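Local coordinates for Non-reducing end beta-L-arabinofuranosidase (Bacteroides thetaiotaomicron, PDB 5MQO), which probably hydrolyses glycosidic linkages in complex plant pectin, as an aceric acidase of glycoside hydrolase family GH127, at residues 390-395 against 405-410; 53-58 against 111-116. One frame throughout, in Å; residues are numbered along the deposited sequence.

Interaction 1 of 2, residues 390-395 against 405-410; sequences LFNWRM and AELVET
V408 presses its CG2 methyl against N392 and W393, fitting helix 402-416 to helix 382-399 as an antiparallel helical hairpin. The two short axes approach to 8.1 Å with their N-to-C directions 155° apart, with just two residues between the end of helix 382-399 and the start of helix 402-416. Such hairpins are the units of the (alpha/alpha)6 barrel, the fold expected of a GH127 catalytic domain in the six-hairpin clan.

The apolar part centres on that one methyl. V408 CG2 sits 3.5 Å from the backbone N of W393 and 3.8 Å from N392 CB, which places it against the opposing backbone. It also reaches W393 CE3 at 3.8 Å, near the ring plane, so the indole receives it at an edge. The indole lies there because W393 CG is anti to its backbone N (chi1 -177°), which swings the benzene side along V408. At the pyrrole side, NE1 bonds N38, and Y472 meets the ring edge-to-face.

The second contact sets a polar amide against an aliphatic chain. N392 OD1 comes within 3.1 Å of L407 CB, a close approach for an oxygen and a carbon, and within 3.4 Å of L407 CD1. Both ends of this buried amide have their hydrogen-bond partners outside the segments: OD1 accepts from W327 NE1, while ND2 donates to N388 O, one turn back on the same helix. These two bonds fix the amide's rotation.

On helix 402-416, E406 and E409 turn to R534 of the middle domain, each in a salt bridge. E406 O takes two donors, T410 N at 2.9 Å and T410 OG1, the latter 46° out of the carbonyl plane.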
ATOM      1  N   LEU A 390       3.038   2.175   3.202  1.00 50.14           N
ATOM      2  CA  LEU A 390       4.363   2.221   3.791  1.00 50.46           C
ATOM      3  C   LEU A 390       4.427   3.112   5.055  1.00 49.78           C
ATOM      4  O   LEU A 390       5.153   2.796   5.979  1.00 47.48           O
ATOM      5  CB  LEU A 390       5.367   2.711   2.769  1.00 51.67           C
ATOM      6  CG  LEU A 390       5.638   1.940   1.476  1.00 53.66           C
ATOM      7  CD1 LEU A 390       6.479   2.813   0.532  1.00 55.40           C
ATOM      8  CD2 LEU A 390       6.348   0.627   1.709  1.00 54.85           C
ATOM      9  N   PHE A 391       3.679   4.216   5.096  1.00 49.66           N
ATOM     10  CA  PHE A 391       3.504   4.980   6.350  1.00 48.87           C
ATOM     11  C   PHE A 391       2.953   4.039   7.428  1.00 49.06           C
ATOM     12  O   PHE A 391       3.536   3.900   8.507  1.00 49.48           O
ATOM     13  CB  PHE A 391       2.595   6.207   6.135  1.00 48.41           C
ATOM     14  CG  PHE A 391       2.283   7.021   7.392  1.00 48.42           C
ATOM     15  CD1 PHE A 391       3.225   7.226   8.410  1.00 48.47           C
ATOM     16  CD2 PHE A 391       1.045   7.646   7.525  1.00 48.67           C
ATOM     17  CE1 PHE A 391       2.927   7.992   9.543  1.00 47.57           C
ATOM     18  CE2 PHE A 391       0.744   8.416   8.664  1.00 49.53           C
ATOM     19  CZ  PHE A 391       1.688   8.574   9.681  1.00 48.88           C
ATOM     20  N   ASN A 392       1.880   3.329   7.107  1.00 47.97           N
ATOM     21  CA  ASN A 392       1.231   2.522   8.125  1.00 48.92           C
ATOM     22  C   ASN A 392       2.095   1.341   8.580  1.00 48.27           C
ATOM     23  O   ASN A 392       1.993   0.874   9.719  1.00 46.69           O
ATOM     24  CB  ASN A 392      -0.135   2.044   7.650  1.00 48.10           C
ATOM     25  CG  ASN A 392      -1.197   3.069   7.880  1.00 48.70           C
ATOM     26  OD1 ASN A 392      -1.885   3.057   8.893  1.00 48.44           O
ATOM     27  ND2 ASN A 392      -1.315   3.996   6.954  1.00 50.44           N
ATOM     28  N   TRP A 393       2.932   0.859   7.674  1.00 48.07           N
ATOM     29  CA  TRP A 393       3.802  -0.228   8.000  1.00 48.02           C
ATOM     30  C   TRP A 393       4.848   0.221   9.016  1.00 47.64           C
ATOM     31  O   TRP A 393       5.091  -0.495   9.951  1.00 47.69           O
ATOM     32  CB  TRP A 393       4.442  -0.814   6.761  1.00 47.27           C
ATOM     33  CG  TRP A 393       5.284  -1.987   7.095  1.00 47.81           C
ATOM     34  CD1 TRP A 393       6.644  -2.004   7.236  1.00 48.23           C
ATOM     35  CD2 TRP A 393       4.832  -3.307   7.387  1.00 47.84           C
ATOM     36  NE1 TRP A 393       7.064  -3.262   7.572  1.00 50.42           N
ATOM     37  CE2 TRP A 393       5.968  -4.085   7.663  1.00 48.18           C
ATOM     38  CE3 TRP A 393       3.574  -3.916   7.426  1.00 49.92           C
ATOM     39  CZ2 TRP A 393       5.889  -5.427   7.979  1.00 47.38           C
ATOM     40  CZ3 TRP A 393       3.494  -5.271   7.731  1.00 48.45           C
ATOM     41  CH2 TRP A 393       4.650  -6.002   8.015  1.00 48.71           C
ATOM     42  N   ARG A 394       5.432   1.403   8.840  1.00 48.90           N
ATOM     43  CA  ARG A 394       6.388   1.952   9.803  1.00 49.57           C
ATOM     44  C   ARG A 394       5.718   2.205  11.151  1.00 50.41           C
ATOM     45  O   ARG A 394       6.263   1.859  12.213  1.00 50.31           O
ATOM     46  CB  ARG A 394       6.991   3.244   9.300  1.00 50.88           C
ATOM     47  CG  ARG A 394       8.251   3.091   8.468  1.00 52.88           C
ATOM     48  CD  ARG A 394       7.982   2.428   7.153  1.00 54.19           C
ATOM     49  NE  ARG A 394       9.150   2.431   6.298  1.00 55.05           N
ATOM     50  CZ  ARG A 394       9.291   1.644   5.237  1.00 55.93           C
ATOM     51  NH1 ARG A 394       8.333   0.798   4.856  1.00 56.31           N
ATOM     52  NH2 ARG A 394      10.409   1.720   4.533  1.00 58.07           N
ATOM     53  N   MET A 395       4.512   2.762  11.110  1.00 50.17           N
ATOM     54  CA  MET A 395       3.757   2.980  12.348  1.00 50.33           C
ATOM     55  C   MET A 395       3.459   1.661  13.095  1.00 49.45           C
ATOM     56  O   MET A 395       3.560   1.604  14.324  1.00 48.91           O
ATOM     57  CB  MET A 395       2.480   3.768  12.076  1.00 49.05           C
ATOM     58  CG  MET A 395       2.744   5.172  11.540  1.00 48.97           C
ATOM     59  SD  MET A 395       3.490   6.334  12.695  1.00 47.72           S
ATOM     60  CE  MET A 395       2.131   6.561  13.831  1.00 48.77           C
ATOM     61  N   ALA A 405      -1.656  -2.184  11.041  1.00 50.80           N
ATOM     62  CA  ALA A 405      -1.707  -3.343  10.141  1.00 51.68           C
ATOM     63  C   ALA A 405      -2.980  -3.432   9.262  1.00 50.95           C
ATOM     64  O   ALA A 405      -2.894  -3.869   8.100  1.00 53.60           O
ATOM     65  CB  ALA A 405      -1.502  -4.642  10.913  1.00 52.49           C
ATOM     66  N   GLU A 406      -4.126  -3.030   9.806  1.00 49.25           N
ATOM     67  CA  GLU A 406      -5.384  -2.971   9.053  1.00 50.97           C
ATOM     68  C   GLU A 406      -5.257  -2.105   7.795  1.00 51.42           C
ATOM     69  O   GLU A 406      -5.658  -2.510   6.689  1.00 52.77           O
ATOM     70  CB  GLU A 406      -6.495  -2.409   9.950  1.00 52.25           C
ATOM     71  CG  GLU A 406      -7.914  -2.472   9.400  1.00 52.72           C
ATOM     72  CD  GLU A 406      -8.388  -3.866   9.059  1.00 54.37           C
ATOM     73  OE1 GLU A 406      -8.100  -4.818   9.816  1.00 56.31           O
ATOM     74  OE2 GLU A 406      -9.060  -4.021   8.021  1.00 57.73           O
ATOM     75  N   LEU A 407      -4.649  -0.937   7.964  1.00 51.54           N
ATOM     76  CA  LEU A 407      -4.430   0.003   6.863  1.00 51.75           C
ATOM     77  C   LEU A 407      -3.462  -0.478   5.815  1.00 51.09           C
ATOM     78  O   LEU A 407      -3.669  -0.217   4.621  1.00 49.76           O
ATOM     79  CB  LEU A 407      -4.025   1.376   7.417  1.00 52.84           C
ATOM     80  CG  LEU A 407      -5.370   2.003   7.851  1.00 53.66           C
ATOM     81  CD1 LEU A 407      -5.275   2.718   9.155  1.00 56.20           C
ATOM     82  CD2 LEU A 407      -5.918   2.918   6.768  1.00 52.56           C
ATOM     83  N   VAL A 408      -2.414  -1.177   6.251  1.00 50.31           N
ATOM     84  CA  VAL A 408      -1.514  -1.831   5.309  1.00 49.16           C
ATOM     85  C   VAL A 408      -2.328  -2.772   4.420  1.00 48.72           C
ATOM     86  O   VAL A 408      -2.155  -2.750   3.210  1.00 47.73           O
ATOM     87  CB  VAL A 408      -0.358  -2.584   6.034  1.00 49.76           C
ATOM     88  CG1 VAL A 408       0.420  -3.476   5.079  1.00 48.87           C
ATOM     89  CG2 VAL A 408       0.607  -1.595   6.668  1.00 49.94           C
ATOM     90  N   GLU A 409      -3.228  -3.571   5.009  1.00 49.70           N
ATOM     91  CA  GLU A 409      -4.011  -4.559   4.224  1.00 50.92           C
ATOM     92  C   GLU A 409      -5.012  -3.875   3.285  1.00 51.09           C
ATOM     93  O   GLU A 409      -5.054  -4.185   2.075  1.00 50.45           O
ATOM     94  CB  GLU A 409      -4.767  -5.562   5.113  1.00 50.75           C
ATOM     95  CG  GLU A 409      -5.260  -6.829   4.395  1.00 50.94           C
ATOM     96  CD  GLU A 409      -5.940  -7.830   5.332  1.00 53.52           C
ATOM     97  OE1 GLU A 409      -6.952  -7.434   5.962  1.00 57.26           O
ATOM     98  OE2 GLU A 409      -5.439  -8.978   5.499  1.00 55.09           O
ATOM     99  N   THR A 410      -5.808  -2.964   3.848  1.00 48.93           N
ATOM    100  CA  THR A 410      -6.790  -2.192   3.075  1.00 48.50           C
ATOM    101  C   THR A 410      -6.145  -1.572   1.843  1.00 47.68           C
ATOM    102  O   THR A 410      -6.638  -1.763   0.729  1.00 47.71           O
ATOM    103  CB  THR A 410      -7.377  -1.077   3.947  1.00 49.39           C
ATOM    104  OG1 THR A 410      -7.870  -1.682   5.150  1.00 49.92           O
ATOM    105  CG2 THR A 410      -8.503  -0.276   3.233  1.00 47.85           C
TER

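Interaction 2 of 2, residues 53-58 against 111-116; sequences ERFNVF and ASVYAV
F55 reaches from helix 50-69 to helix 102-117 with the far end of its ring, and its CZ atom makes nearly all of the contact. The backbones stay well apart: the nearest CA atoms, of F55 and V113, are 8.7 Å from each other, so the aromatic side chain spans the gap. Its chi1 of -169° extends the ring away from the backbone N and across to the second helix.

The enclosed part is at V113. F55 CZ lies 4.1 Å from V113 CG2 and equally far from V113 CA, the latter near the ring plane, so the ring edge meets the backbone carbon while CZ also touches the valine methyls. V113 is buried, with L122 of helix 120-136, S59 and L63 of helix 50-69, and C467 packing around it.

One turn later the distance is the same but the setting is more open. V116 CG1 also approaches F55 CZ to 4.1 Å, obliquely to the ring, and both F55 and V116 are partly exposed; Q470 touches each of them. N56, next to F55, is exposed to solvent.

Charge is kept to the other side of helix 50-69. R54 NH2 donates to E53 OE2 at 2.8 Å with an N-H...O angle of 157°, meeting the carboxylate on its anti side; S640 shares the same oxygen, and R54 NH1 bonds L422 O.

With no polar link between the segments, F55 joins by van der Waals contact two helices of the GH127 catalytic domain, expected from its six-hairpin clan to be an (alpha/alpha)6 barrel.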
ATOM      1  N   GLU A  53      -0.939 -16.777  -6.991  1.00 61.71           N
ATOM      2  CA  GLU A  53      -1.428 -16.538  -8.353  1.00 61.59           C
ATOM      3  C   GLU A  53      -0.988 -15.165  -8.878  1.00 62.37           C
ATOM      4  O   GLU A  53      -0.400 -15.077  -9.965  1.00 67.46           O
ATOM      5  CB  GLU A  53      -2.940 -16.686  -8.426  1.00 61.28           C
ATOM      6  CG  GLU A  53      -3.495 -16.714  -9.839  1.00 62.50           C
ATOM      7  CD  GLU A  53      -4.992 -16.512  -9.866  1.00 64.22           C
ATOM      8  OE1 GLU A  53      -5.753 -17.502  -9.686  1.00 65.46           O
ATOM      9  OE2 GLU A  53      -5.393 -15.346 -10.069  1.00 63.62           O
ATOM     10  N   ARG A  54      -1.230 -14.112  -8.104  1.00 59.11           N
ATOM     11  CA  ARG A  54      -0.724 -12.787  -8.446  1.00 57.80           C
ATOM     12  C   ARG A  54       0.813 -12.769  -8.624  1.00 58.89           C
ATOM     13  O   ARG A  54       1.324 -12.276  -9.644  1.00 57.85           O
ATOM     14  CB  ARG A  54      -1.156 -11.778  -7.385  1.00 57.99           C
ATOM     15  CG  ARG A  54      -2.653 -11.469  -7.325  1.00 58.33           C
ATOM     16  CD  ARG A  54      -3.201 -10.992  -8.656  1.00 58.52           C
ATOM     17  NE  ARG A  54      -3.635 -12.126  -9.465  1.00 59.74           N
ATOM     18  CZ  ARG A  54      -3.778 -12.127 -10.790  1.00 60.94           C
ATOM     19  NH1 ARG A  54      -3.539 -11.041 -11.528  1.00 61.68           N
ATOM     20  NH2 ARG A  54      -4.191 -13.242 -11.387  1.00 61.23           N
ATOM     21  N   PHE A  55       1.543 -13.333  -7.657  1.00 60.04           N
ATOM     22  CA  PHE A  55       3.011 -13.433  -7.742  1.00 60.00           C
ATOM     23  C   PHE A  55       3.534 -14.138  -9.010  1.00 63.64           C
ATOM     24  O   PHE A  55       4.582 -13.739  -9.536  1.00 66.79           O
ATOM     25  CB  PHE A  55       3.597 -14.090  -6.494  1.00 57.54           C
ATOM     26  CG  PHE A  55       5.088 -13.975  -6.400  1.00 58.24           C
ATOM     27  CD1 PHE A  55       5.920 -14.962  -6.941  1.00 59.28           C
ATOM     28  CD2 PHE A  55       5.674 -12.882  -5.789  1.00 59.58           C
ATOM     29  CE1 PHE A  55       7.296 -14.872  -6.860  1.00 58.25           C
ATOM     30  CE2 PHE A  55       7.066 -12.778  -5.710  1.00 60.91           C
ATOM     31  CZ  PHE A  55       7.878 -13.784  -6.239  1.00 59.87           C
ATOM     32  N   ASN A  56       2.832 -15.157  -9.517  1.00 66.40           N
ATOM     33  CA  ASN A  56       3.231 -15.760 -10.816  1.00 69.60           C
ATOM     34  C   ASN A  56       3.043 -14.819 -11.996  1.00 66.62           C
ATOM     35  O   ASN A  56       3.878 -14.806 -12.906  1.00 67.95           O
ATOM     36  CB  ASN A  56       2.524 -17.102 -11.102  1.00 76.07           C
ATOM     37  CG  ASN A  56       3.166 -18.281 -10.362  1.00 79.86           C
ATOM     38  OD1 ASN A  56       4.130 -18.122  -9.591  1.00 80.98           O
ATOM     39  ND2 ASN A  56       2.629 -19.468 -10.591  1.00 80.52           N
ATOM     40  N   VAL A  57       1.973 -14.023 -11.981  1.00 60.92           N
ATOM     41  CA  VAL A  57       1.844 -13.008 -12.986  1.00 58.48           C
ATOM     42  C   VAL A  57       3.004 -12.020 -12.839  1.00 60.14           C
ATOM     43  O   VAL A  57       3.788 -11.836 -13.780  1.00 60.28           O
ATOM     44  CB  VAL A  57       0.502 -12.307 -12.915  1.00 58.09           C
ATOM     45  CG1 VAL A  57       0.432 -11.163 -13.925  1.00 58.75           C
ATOM     46  CG2 VAL A  57      -0.615 -13.306 -13.164  1.00 58.79           C
ATOM     47  N   PHE A  58       3.166 -11.422 -11.660  1.00 60.95           N
ATOM     48  CA  PHE A  58       4.128 -10.313 -11.543  1.00 61.66           C
ATOM     49  C   PHE A  58       5.548 -10.757 -11.896  1.00 63.08           C
ATOM     50  O   PHE A  58       6.249 -10.036 -12.616  1.00 65.08           O
ATOM     51  CB  PHE A  58       4.140  -9.627 -10.158  1.00 61.21           C
ATOM     52  CG  PHE A  58       2.785  -9.238  -9.629  1.00 61.62           C
ATOM     53  CD1 PHE A  58       1.766  -8.769 -10.473  1.00 62.31           C
ATOM     54  CD2 PHE A  58       2.515  -9.347  -8.262  1.00 60.27           C
ATOM     55  CE1 PHE A  58       0.516  -8.429  -9.970  1.00 60.03           C
ATOM     56  CE2 PHE A  58       1.266  -9.009  -7.766  1.00 59.04           C
ATOM     57  CZ  PHE A  58       0.266  -8.554  -8.621  1.00 59.02           C
ATOM     58  N   ALA A 111      15.299  -8.263  -7.739  1.00 64.75           N
ATOM     59  CA  ALA A 111      15.977  -8.792  -6.547  1.00 63.62           C
ATOM     60  C   ALA A 111      15.036  -9.313  -5.497  1.00 62.71           C
ATOM     61  O   ALA A 111      15.399 -10.193  -4.736  1.00 65.66           O
ATOM     62  CB  ALA A 111      16.846  -7.717  -5.914  1.00 64.60           C
ATOM     63  N   SER A 112      13.857  -8.717  -5.414  1.00 60.99           N
ATOM     64  CA  SER A 112      12.899  -9.035  -4.374  1.00 58.86           C
ATOM     65  C   SER A 112      12.231 -10.361  -4.653  1.00 59.08           C
ATOM     66  O   SER A 112      11.983 -11.165  -3.742  1.00 57.12           O
ATOM     67  CB  SER A 112      11.861  -7.909  -4.301  1.00 58.33           C
ATOM     68  OG  SER A 112      12.476  -6.690  -3.902  1.00 57.58           O
ATOM     69  N   VAL A 113      11.904 -10.535  -5.931  1.00 61.78           N
ATOM     70  CA  VAL A 113      11.422 -11.783  -6.518  1.00 62.56           C
ATOM     71  C   VAL A 113      12.457 -12.896  -6.405  1.00 63.72           C
ATOM     72  O   VAL A 113      12.136 -14.004  -5.999  1.00 64.75           O
ATOM     73  CB  VAL A 113      11.073 -11.547  -8.004  1.00 64.84           C
ATOM     74  CG1 VAL A 113      10.933 -12.852  -8.786  1.00 67.46           C
ATOM     75  CG2 VAL A 113       9.801 -10.709  -8.110  1.00 65.69           C
ATOM     76  N   TYR A 114      13.694 -12.596  -6.792  1.00 64.78           N
ATOM     77  CA  TYR A 114      14.817 -13.516  -6.632  1.00 65.17           C
ATOM     78  C   TYR A 114      14.970 -14.018  -5.204  1.00 65.70           C
ATOM     79  O   TYR A 114      15.207 -15.197  -4.998  1.00 72.42           O
ATOM     80  CB  TYR A 114      16.125 -12.871  -7.101  1.00 66.87           C
ATOM     81  CG  TYR A 114      17.338 -13.742  -6.927  1.00 67.82           C
ATOM     82  CD1 TYR A 114      17.705 -14.674  -7.902  1.00 70.03           C
ATOM     83  CD2 TYR A 114      18.109 -13.654  -5.778  1.00 68.03           C
ATOM     84  CE1 TYR A 114      18.810 -15.494  -7.720  1.00 72.39           C
ATOM     85  CE2 TYR A 114      19.213 -14.457  -5.589  1.00 69.89           C
ATOM     86  CZ  TYR A 114      19.571 -15.370  -6.557  1.00 71.94           C
ATOM     87  OH  TYR A 114      20.692 -16.141  -6.349  1.00 72.74           O
ATOM     88  N   ALA A 115      14.812 -13.153  -4.212  1.00 66.06           N
ATOM     89  CA  ALA A 115      14.935 -13.582  -2.804  1.00 66.75           C
ATOM     90  C   ALA A 115      14.026 -14.771  -2.454  1.00 66.45           C
ATOM     91  O   ALA A 115      14.369 -15.619  -1.623  1.00 66.14           O
ATOM     92  CB  ALA A 115      14.673 -12.411  -1.864  1.00 66.07           C
ATOM     93  N   VAL A 116      12.880 -14.821  -3.117  1.00 67.46           N
ATOM     94  CA  VAL A 116      11.891 -15.887  -2.949  1.00 69.64           C
ATOM     95  C   VAL A 116      12.191 -17.136  -3.775  1.00 68.18           C
ATOM     96  O   VAL A 116      11.937 -18.246  -3.295  1.00 66.40           O
ATOM     97  CB  VAL A 116      10.454 -15.359  -3.299  1.00 70.25           C
ATOM     98  CG1 VAL A 116       9.437 -16.470  -3.554  1.00 70.39           C
ATOM     99  CG2 VAL A 116       9.949 -14.470  -2.184  1.00 70.95           C
TER

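Both contacts join helices within the GH127 catalytic domain, yet they share no helix: interaction 1 pairs 382-399 with 402-416, interaction 2 pairs 50-69 with 102-117. Their centres are about 21 Å apart and their nearest atoms about 11 Å. All four touching residues of interaction 1 are buried, and its centre is about 7 Å from that of the chain; interaction 2 lies about 17 Å out and is partly exposed. The chemistry differs as well: close helices in the core embed a hydrogen-bonded amide beside methyl packing and bury 230 Å², whereas the wider-spaced pair relies on one aromatic reach and buries 149 Å².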